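Local structure of major capsid protein (Faustovirus, 5J7O) at residues A311-I315 with F618-S622; L417-E423 with I612-F618; L185-F191 with F321-E327. The protein probably builds the outer protein shell of this large DNA virus, with double jelly-roll subunits that associate as trimers. One frame throughout, in Å; residues are numbered along the deposited sequence.

Contact 1. Residues A311-I315 with F618-S622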
# COMPACT_ATOMS: atom_id res chain seq x y z
N ALA B 311 32.54 -21.10 -6.19
CA ALA B 311 33.07 -22.31 -6.81
C ALA B 311 33.21 -23.41 -5.77
O ALA B 311 33.86 -23.24 -4.74
CB ALA B 311 34.42 -22.01 -7.46
N SER B 312 32.58 -24.56 -6.06
CA SER B 312 32.61 -25.68 -5.12
C SER B 312 34.03 -26.15 -4.85
O SER B 312 34.32 -26.67 -3.77
CB SER B 312 31.75 -26.83 -5.64
OG SER B 312 31.71 -27.90 -4.72
N VAL B 313 34.93 -25.98 -5.82
CA VAL B 313 36.32 -26.38 -5.61
C VAL B 313 37.05 -25.39 -4.71
O VAL B 313 37.93 -25.79 -3.94
CB VAL B 313 37.03 -26.55 -6.97
CG1 VAL B 313 36.37 -27.65 -7.79
CG2 VAL B 313 37.04 -25.24 -7.74
N SER B 314 36.69 -24.11 -4.78
CA SER B 314 37.44 -23.08 -4.07
C SER B 314 37.19 -23.08 -2.57
O SER B 314 38.05 -22.61 -1.81
CB SER B 314 37.12 -21.70 -4.65
OG SER B 314 35.77 -21.33 -4.39
N ILE B 315 36.05 -23.57 -2.12
CA ILE B 315 35.79 -23.82 -0.71
C ILE B 315 35.51 -25.31 -0.55
O ILE B 315 34.38 -25.77 -0.76
CB ILE B 315 34.62 -22.97 -0.18
CG1 ILE B 315 34.99 -21.48 -0.27
CG2 ILE B 315 34.29 -23.34 1.25
CD1 ILE B 315 34.08 -20.57 0.52
N PHE B 618 37.57 -9.98 0.00
CA PHE B 618 37.91 -10.71 -1.21
C PHE B 618 37.99 -12.20 -0.89
O PHE B 618 38.06 -12.60 0.27
CB PHE B 618 39.24 -10.21 -1.80
CG PHE B 618 39.38 -8.71 -1.76
CD1 PHE B 618 38.95 -7.93 -2.82
CD2 PHE B 618 39.94 -8.08 -0.66
CE1 PHE B 618 39.07 -6.56 -2.78
CE2 PHE B 618 40.06 -6.71 -0.61
CZ PHE B 618 39.62 -5.94 -1.68
N LEU B 619 37.96 -13.01 -1.94
CA LEU B 619 37.98 -14.46 -1.80
C LEU B 619 38.79 -15.06 -2.94
O LEU B 619 38.45 -14.85 -4.11
CB LEU B 619 36.56 -15.03 -1.79
CG LEU B 619 36.35 -16.40 -1.14
CD1 LEU B 619 36.55 -16.31 0.37
CD2 LEU B 619 34.97 -16.95 -1.47
N LEU B 620 39.85 -15.78 -2.61
CA LEU B 620 40.68 -16.39 -3.64
C LEU B 620 40.03 -17.67 -4.16
O LEU B 620 39.13 -18.25 -3.55
CB LEU B 620 42.08 -16.70 -3.10
CG LEU B 620 42.99 -15.51 -2.80
CD1 LEU B 620 44.44 -15.97 -2.70
CD2 LEU B 620 42.85 -14.43 -3.86
N ILE B 621 40.51 -18.11 -5.32
CA ILE B 621 39.94 -19.25 -6.03
C ILE B 621 40.90 -20.43 -5.92
O ILE B 621 42.00 -20.30 -5.37
CB ILE B 621 39.65 -18.88 -7.50
CG1 ILE B 621 38.40 -19.59 -8.01
CG2 ILE B 621 40.87 -19.16 -8.39
CD1 ILE B 621 37.11 -19.00 -7.47
N SER B 622 40.49 -21.59 -6.42
CA SER B 622 41.36 -22.76 -6.42
C SER B 622 41.43 -23.40 -7.80
O SER B 622 42.34 -24.17 -8.10
CB SER B 622 40.89 -23.79 -5.39
OG SER B 622 39.76 -24.50 -5.86
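The flat group at the centre of this contact is the peptide linking Val313 to Ser314, and Ser622 OG sits over one of its faces, 3.1 Å from Val313 C and 2.9 Å from Val313 O. In the double jelly-roll, residues 311-315 belong to the loop between strands 310-311 and 320-326, and they lie against the end of strand 607-620, where the modelled chain stops. The loop makes a short helical turn: Ser314 N donates to Ala311 O, and the Ser314 hydroxyl donates to the same oxygen at 2.7 Å. With OG between its own backbone N and carbonyl carbon (chi1 67°), Ser314 bends back over the turn, and the Ala311 carbonyl accepts from both its amide and its hydroxyl. Its CB meets Ile621 CD1 at 3.9 Å. The same methyl reaches Ala311 CB at 4.0 Å and thus bridges the two ends of the turn. Farther along, Ile315 CD1 approaches Leu619 CD2, and both side chains also pack on Leu198 of strand 196-202. Arg320 holds the loop from outside through hydrogen bonds to Ser312 OG and Ile315 O. At the outer end of the contact, the CG2 methyl of Val313 lies 3.4 Å from Ser622 OG.

Contact 2. Residues L417-E423 with I612-F618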
# COMPACT_ATOMS: atom_id res chain seq x y z
N LEU B 417 34.96 -10.41 -5.30
CA LEU B 417 34.60 -9.49 -4.23
C LEU B 417 33.44 -10.07 -3.43
O LEU B 417 32.54 -10.71 -3.97
CB LEU B 417 34.20 -8.13 -4.80
CG LEU B 417 35.26 -7.04 -4.71
CD1 LEU B 417 36.59 -7.56 -5.20
CD2 LEU B 417 34.84 -5.83 -5.53
N ILE B 418 33.49 -9.86 -2.11
CA ILE B 418 32.42 -10.29 -1.22
C ILE B 418 32.06 -9.12 -0.31
O ILE B 418 32.85 -8.20 -0.09
CB ILE B 418 32.81 -11.53 -0.38
CG1 ILE B 418 33.71 -11.13 0.79
CG2 ILE B 418 33.51 -12.57 -1.24
CD1 ILE B 418 34.05 -12.29 1.71
N ARG B 419 30.84 -9.16 0.21
CA ARG B 419 30.37 -8.21 1.20
C ARG B 419 30.05 -8.95 2.49
O ARG B 419 29.37 -9.98 2.46
CB ARG B 419 29.13 -7.45 0.71
CG ARG B 419 29.43 -6.09 0.09
CD ARG B 419 29.97 -6.21 -1.33
NE ARG B 419 29.96 -4.92 -2.02
CZ ARG B 419 30.14 -4.78 -3.33
NH1 ARG B 419 30.33 -5.84 -4.10
NH2 ARG B 419 30.11 -3.56 -3.87
N VAL B 420 30.55 -8.44 3.60
CA VAL B 420 30.44 -9.10 4.89
C VAL B 420 29.83 -8.14 5.91
O VAL B 420 30.03 -6.93 5.84
CB VAL B 420 31.80 -9.62 5.39
CG1 VAL B 420 32.19 -10.88 4.64
CG2 VAL B 420 32.87 -8.55 5.22
N TYR B 421 29.07 -8.70 6.85
CA TYR B 421 28.48 -7.91 7.92
C TYR B 421 29.51 -7.67 9.02
O TYR B 421 30.33 -8.54 9.33
CB TYR B 421 27.26 -8.62 8.50
CG TYR B 421 26.14 -8.84 7.50
CD1 TYR B 421 25.20 -7.85 7.26
CD2 TYR B 421 26.03 -10.04 6.81
CE1 TYR B 421 24.17 -8.05 6.35
CE2 TYR B 421 25.01 -10.24 5.90
CZ TYR B 421 24.08 -9.25 5.67
OH TYR B 421 23.07 -9.45 4.77
N ARG B 422 29.46 -6.48 9.61
CA ARG B 422 30.34 -6.11 10.71
C ARG B 422 29.52 -5.28 11.69
O ARG B 422 29.24 -4.10 11.43
CB ARG B 422 31.57 -5.36 10.21
CG ARG B 422 32.77 -6.26 9.98
CD ARG B 422 33.25 -6.82 11.31
NE ARG B 422 34.32 -7.81 11.16
CZ ARG B 422 35.14 -8.16 12.15
NH1 ARG B 422 35.03 -7.59 13.34
NH2 ARG B 422 36.08 -9.07 11.94
N GLU B 423 29.17 -5.88 12.82
CA GLU B 423 28.18 -5.34 13.75
C GLU B 423 28.83 -4.98 15.08
O GLU B 423 29.73 -5.67 15.55
CB GLU B 423 27.05 -6.35 13.96
CG GLU B 423 26.28 -6.20 15.26
CD GLU B 423 25.22 -7.28 15.44
OE1 GLU B 423 24.66 -7.72 14.41
OE2 GLU B 423 24.95 -7.67 16.59
N ILE B 612 25.77 -1.63 12.15
CA ILE B 612 26.04 -2.80 11.32
C ILE B 612 26.51 -2.30 9.97
O ILE B 612 25.71 -1.79 9.17
CB ILE B 612 24.80 -3.70 11.18
CG1 ILE B 612 24.32 -4.16 12.56
CG2 ILE B 612 25.11 -4.88 10.28
CD1 ILE B 612 23.04 -4.93 12.52
N ALA B 613 27.80 -2.46 9.70
CA ALA B 613 28.39 -1.99 8.45
C ALA B 613 28.51 -3.14 7.45
O ALA B 613 28.69 -4.30 7.83
CB ALA B 613 29.77 -1.38 8.69
N LYS B 614 28.39 -2.79 6.18
CA LYS B 614 28.63 -3.72 5.08
C LYS B 614 30.00 -3.41 4.50
O LYS B 614 30.20 -2.37 3.87
CB LYS B 614 27.54 -3.60 4.01
CG LYS B 614 26.18 -4.08 4.48
CD LYS B 614 26.21 -5.56 4.81
CE LYS B 614 26.52 -6.40 3.58
NZ LYS B 614 25.53 -6.18 2.50
N CYS B 615 30.95 -4.31 4.72
CA CYS B 615 32.33 -4.11 4.32
C CYS B 615 32.65 -4.90 3.05
O CYS B 615 31.92 -5.80 2.65
CB CYS B 615 33.29 -4.51 5.44
SG CYS B 615 33.06 -3.58 6.98
N ILE B 616 33.77 -4.54 2.43
CA ILE B 616 34.26 -5.19 1.22
C ILE B 616 35.45 -6.05 1.60
O ILE B 616 36.38 -5.58 2.26
CB ILE B 616 34.64 -4.18 0.13
CG1 ILE B 616 33.39 -3.51 -0.45
CG2 ILE B 616 35.45 -4.85 -0.97
CD1 ILE B 616 33.70 -2.52 -1.55
N ASN B 617 35.43 -7.32 1.18
CA ASN B 617 36.59 -8.19 1.30
C ASN B 617 36.71 -8.97 -0.00
O ASN B 617 36.06 -8.66 -1.00
CB ASN B 617 36.47 -9.10 2.53
CG ASN B 617 37.82 -9.59 3.02
OD1 ASN B 617 38.74 -9.82 2.23
ND2 ASN B 617 37.96 -9.74 4.33
N PHE B 618 37.57 -9.98 0.00
CA PHE B 618 37.91 -10.71 -1.21
C PHE B 618 37.99 -12.20 -0.89
O PHE B 618 38.06 -12.60 0.27
CB PHE B 618 39.24 -10.21 -1.80
CG PHE B 618 39.38 -8.71 -1.76
CD1 PHE B 618 38.95 -7.93 -2.82
CD2 PHE B 618 39.94 -8.08 -0.66
CE1 PHE B 618 39.07 -6.56 -2.78
CE2 PHE B 618 40.06 -6.71 -0.61
CZ PHE B 618 39.62 -5.94 -1.68
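An antiparallel ladder of seven residue pairs, running from Leu417-Phe618 to Glu423-Ile612, joins strands 415-428 and 607-620 in a four-stranded sheet of the double jelly-roll. The segment axes come within 4.5 Å, their directions 150° apart. Ile418-Asn617, Val420-Cys615 and Arg422-Ala613 are the hydrogen-bonded pairs, each tied by two backbone bonds. Most are nearly straight; the bond from Arg422 N to Ala613 O is the most bent, with 138° at the hydrogen. In the non-hydrogen-bonded pairs between them CA-H groups turn to carbonyls, Arg419 CA approaching Cys615 O at 3.2 Å.

On the face bearing Tyr421, Lys614 curls at every torsion of its chain and lays its methylenes across the phenol ring. Its CD is 3.5 Å from Tyr421 CD1, and its CE stands over the ring face, 4.2 Å from the centroid, in a CH-pi contact. The same CE touches Arg419 CB, while Ile612 CG2 meets the tyrosine at its ring edge. Arg419 runs alongside Ile616, its NE 4.0 Å from Ile616 CG1. At the end of this face Leu417 CD1 abuts the edge of the Phe618 ring, 3.4 Å from Phe618 CD1. On the opposite face, Ile418 CG1 lies against Asn617 CB, and Cys615 SG against the Arg422 methylenes.

Polar ends find partners beyond the pair: Arg419 forms a salt bridge with Glu445, Tyr421 OH bonds Leu300 O, and Glu423 OE1 bonds Thr202. Strand 607-620 is flanked on its other side by strand 444-453, helix 203-212 packs on Tyr421, Glu423 and Ile612, and Ile616 and Phe618 touch Ile19 and Met18 of the second subunit.

Contact 3. Residues L185-F191 with F321-E327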
# COMPACT_ATOMS: atom_id res chain seq x y z
N LEU B 185 14.15 -15.56 15.18
CA LEU B 185 14.46 -16.95 15.50
C LEU B 185 15.94 -17.24 15.36
O LEU B 185 16.52 -17.99 16.15
CB LEU B 185 13.65 -17.89 14.61
CG LEU B 185 13.83 -19.38 14.89
CD1 LEU B 185 13.23 -19.74 16.24
CD2 LEU B 185 13.21 -20.21 13.79
N PHE B 186 16.59 -16.64 14.36
CA PHE B 186 18.01 -16.86 14.11
C PHE B 186 18.79 -15.78 14.85
O PHE B 186 18.96 -14.67 14.35
CB PHE B 186 18.31 -16.85 12.62
CG PHE B 186 17.75 -18.03 11.87
CD1 PHE B 186 17.07 -19.04 12.54
CD2 PHE B 186 17.91 -18.13 10.50
CE1 PHE B 186 16.56 -20.13 11.85
CE2 PHE B 186 17.40 -19.21 9.81
CZ PHE B 186 16.73 -20.21 10.48
N LYS B 187 19.26 -16.12 16.06
CA LYS B 187 20.15 -15.21 16.78
C LYS B 187 21.39 -14.90 15.97
O LYS B 187 21.73 -13.73 15.75
CB LYS B 187 20.53 -15.82 18.13
CG LYS B 187 19.44 -15.81 19.18
CD LYS B 187 19.97 -16.37 20.49
CE LYS B 187 21.26 -15.67 20.91
NZ LYS B 187 21.89 -16.30 22.09
N ARG B 188 22.10 -15.94 15.53
CA ARG B 188 23.28 -15.79 14.70
C ARG B 188 23.21 -16.78 13.55
O ARG B 188 22.66 -17.88 13.68
CB ARG B 188 24.57 -16.01 15.51
CG ARG B 188 24.56 -15.39 16.90
CD ARG B 188 25.96 -15.25 17.47
NE ARG B 188 26.64 -14.07 16.95
CZ ARG B 188 26.56 -12.86 17.50
NH1 ARG B 188 25.83 -12.66 18.59
NH2 ARG B 188 27.22 -11.84 16.95
N VAL B 189 23.77 -16.38 12.41
CA VAL B 189 23.84 -17.21 11.21
C VAL B 189 25.27 -17.14 10.69
O VAL B 189 25.77 -16.05 10.40
CB VAL B 189 22.84 -16.76 10.13
CG1 VAL B 189 22.96 -17.64 8.90
CG2 VAL B 189 21.42 -16.78 10.66
N LYS B 190 25.92 -18.29 10.58
CA LYS B 190 27.35 -18.35 10.28
C LYS B 190 27.61 -19.13 8.99
O LYS B 190 27.02 -20.19 8.76
CB LYS B 190 28.12 -19.00 11.43
CG LYS B 190 28.31 -18.11 12.64
CD LYS B 190 28.81 -18.92 13.83
CE LYS B 190 30.03 -19.76 13.47
NZ LYS B 190 30.45 -20.64 14.59
N PHE B 191 28.50 -18.59 8.16
CA PHE B 191 29.09 -19.31 7.03
C PHE B 191 30.54 -19.59 7.40
O PHE B 191 31.37 -18.68 7.41
CB PHE B 191 28.99 -18.49 5.74
CG PHE B 191 29.61 -19.16 4.55
CD1 PHE B 191 29.58 -20.54 4.42
CD2 PHE B 191 30.25 -18.42 3.58
CE1 PHE B 191 30.16 -21.16 3.33
CE2 PHE B 191 30.84 -19.03 2.49
CZ PHE B 191 30.79 -20.41 2.36
N PHE B 321 30.40 -25.06 6.39
CA PHE B 321 29.21 -25.29 7.19
C PHE B 321 28.37 -24.03 7.26
O PHE B 321 28.87 -22.91 7.12
CB PHE B 321 29.56 -25.74 8.61
CG PHE B 321 30.38 -27.00 8.67
CD1 PHE B 321 29.76 -28.24 8.69
CD2 PHE B 321 31.76 -26.94 8.72
CE1 PHE B 321 30.51 -29.40 8.75
CE2 PHE B 321 32.51 -28.10 8.78
CZ PHE B 321 31.89 -29.33 8.79
N ILE B 322 27.07 -24.23 7.48
CA ILE B 322 26.15 -23.16 7.83
C ILE B 322 25.68 -23.43 9.26
O ILE B 322 25.00 -24.43 9.52
CB ILE B 322 24.96 -23.07 6.87
CG1 ILE B 322 25.43 -22.61 5.48
CG2 ILE B 322 23.90 -22.12 7.41
CD1 ILE B 322 26.08 -21.24 5.48
N THR B 323 26.06 -22.56 10.18
CA THR B 323 25.72 -22.69 11.59
C THR B 323 24.68 -21.65 11.95
O THR B 323 24.81 -20.48 11.58
CB THR B 323 26.97 -22.54 12.47
OG1 THR B 323 27.81 -23.69 12.32
CG2 THR B 323 26.59 -22.37 13.93
N VAL B 324 23.64 -22.07 12.67
CA VAL B 324 22.52 -21.21 13.03
C VAL B 324 22.26 -21.34 14.53
O VAL B 324 22.02 -22.45 15.02
CB VAL B 324 21.25 -21.54 12.24
CG1 VAL B 324 20.12 -20.62 12.64
CG2 VAL B 324 21.51 -21.45 10.74
N ASP B 325 22.32 -20.22 15.24
CA ASP B 325 21.91 -20.18 16.64
C ASP B 325 20.42 -19.84 16.71
O ASP B 325 19.95 -18.92 16.04
CB ASP B 325 22.72 -19.14 17.41
CG ASP B 325 24.19 -19.52 17.53
OD1 ASP B 325 24.51 -20.71 17.34
OD2 ASP B 325 25.01 -18.63 17.82
N ILE B 326 19.68 -20.60 17.52
CA ILE B 326 18.23 -20.49 17.60
C ILE B 326 17.86 -19.78 18.90
O ILE B 326 18.39 -20.12 19.97
CB ILE B 326 17.56 -21.87 17.51
CG1 ILE B 326 17.93 -22.54 16.18
CG2 ILE B 326 16.05 -21.74 17.63
CD1 ILE B 326 17.50 -21.74 14.96
N GLU B 327 16.96 -18.81 18.80
CA GLU B 327 16.51 -18.04 19.95
C GLU B 327 15.73 -18.91 20.92
O GLU B 327 15.19 -19.97 20.57
CB GLU B 327 15.65 -16.86 19.47
CG GLU B 327 15.17 -15.91 20.55
CD GLU B 327 16.31 -15.21 21.26
OE1 GLU B 327 16.99 -14.39 20.62
OE2 GLU B 327 16.52 -15.48 22.46
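Backbone hydrogen bonds pair residues 185-191 with 321-327 as antiparallel neighbours inside a four-stranded jelly-roll sheet, between strands 88-92 and 196-202. Lys190 and Thr323 exchange two bonds, from Lys190 N to Thr323 O at 2.7 Å and back from Thr323 N to Lys190 O. Asp325 N reaches Arg188 O, and Glu327 N reaches Leu185 O at 2.8 Å. The chain turns a corner at Lys187, and its amide makes a weak, bent bond to Asp325 O.

Apolar packing occupies the face of Phe186, Val189 and Phe191. Val324 CG1, held anti to its backbone N (chi1 -180°), stands over the Phe186 ring in a CH-pi contact 3.6 Å from the centroid. Ile326 CD1 comes to the same ring obliquely, 3.6 Å from Phe186 CE1, and Ile322 CD1 meets Phe191 CD1. Val105 and Val107 of strand 99-109 touch Phe186 as well, placing this face in the interior.

Polar side chains meet on the other face and at the corner: carboxylate oxygens rest on basic-chain methylenes, and the charged groups stay apart. Arg188 lies alongside Asp325, its CG 3.4 Å from Asp325 OD2, while Arg188 NE stays 4.9 Å from that oxygen; Asp325 OD1 bonds Thr88. Glu327 OE2 bonds Asn331, and the glutamate crosses Lys187 at about a right angle, its OE1 3.2 Å from Lys187 CG.

Contacts 1 and 2 follow one another along strand 607-620, sharing Phe618, with centres about 17 Å apart; they meet where Leu619 CB packs on Ile418 CG2 at 4.0 Å. Contact 3 belongs to a different sheet, its centre about 23 Å from that of contact 1, yet Ile315 CD1 reaches Phe191 CZ at 3.8 Å. Contacts 2 and 3 do not touch, their nearest atoms being about 5 Å apart. Strand 196-202 lies between them: it pairs with strand 186-193, and its Leu198 packs on Ile315, Leu619 and Ile418. Contact 1 adds a second join between the two sheets, through Ile315 on Phe191 and Leu619 on Ile418.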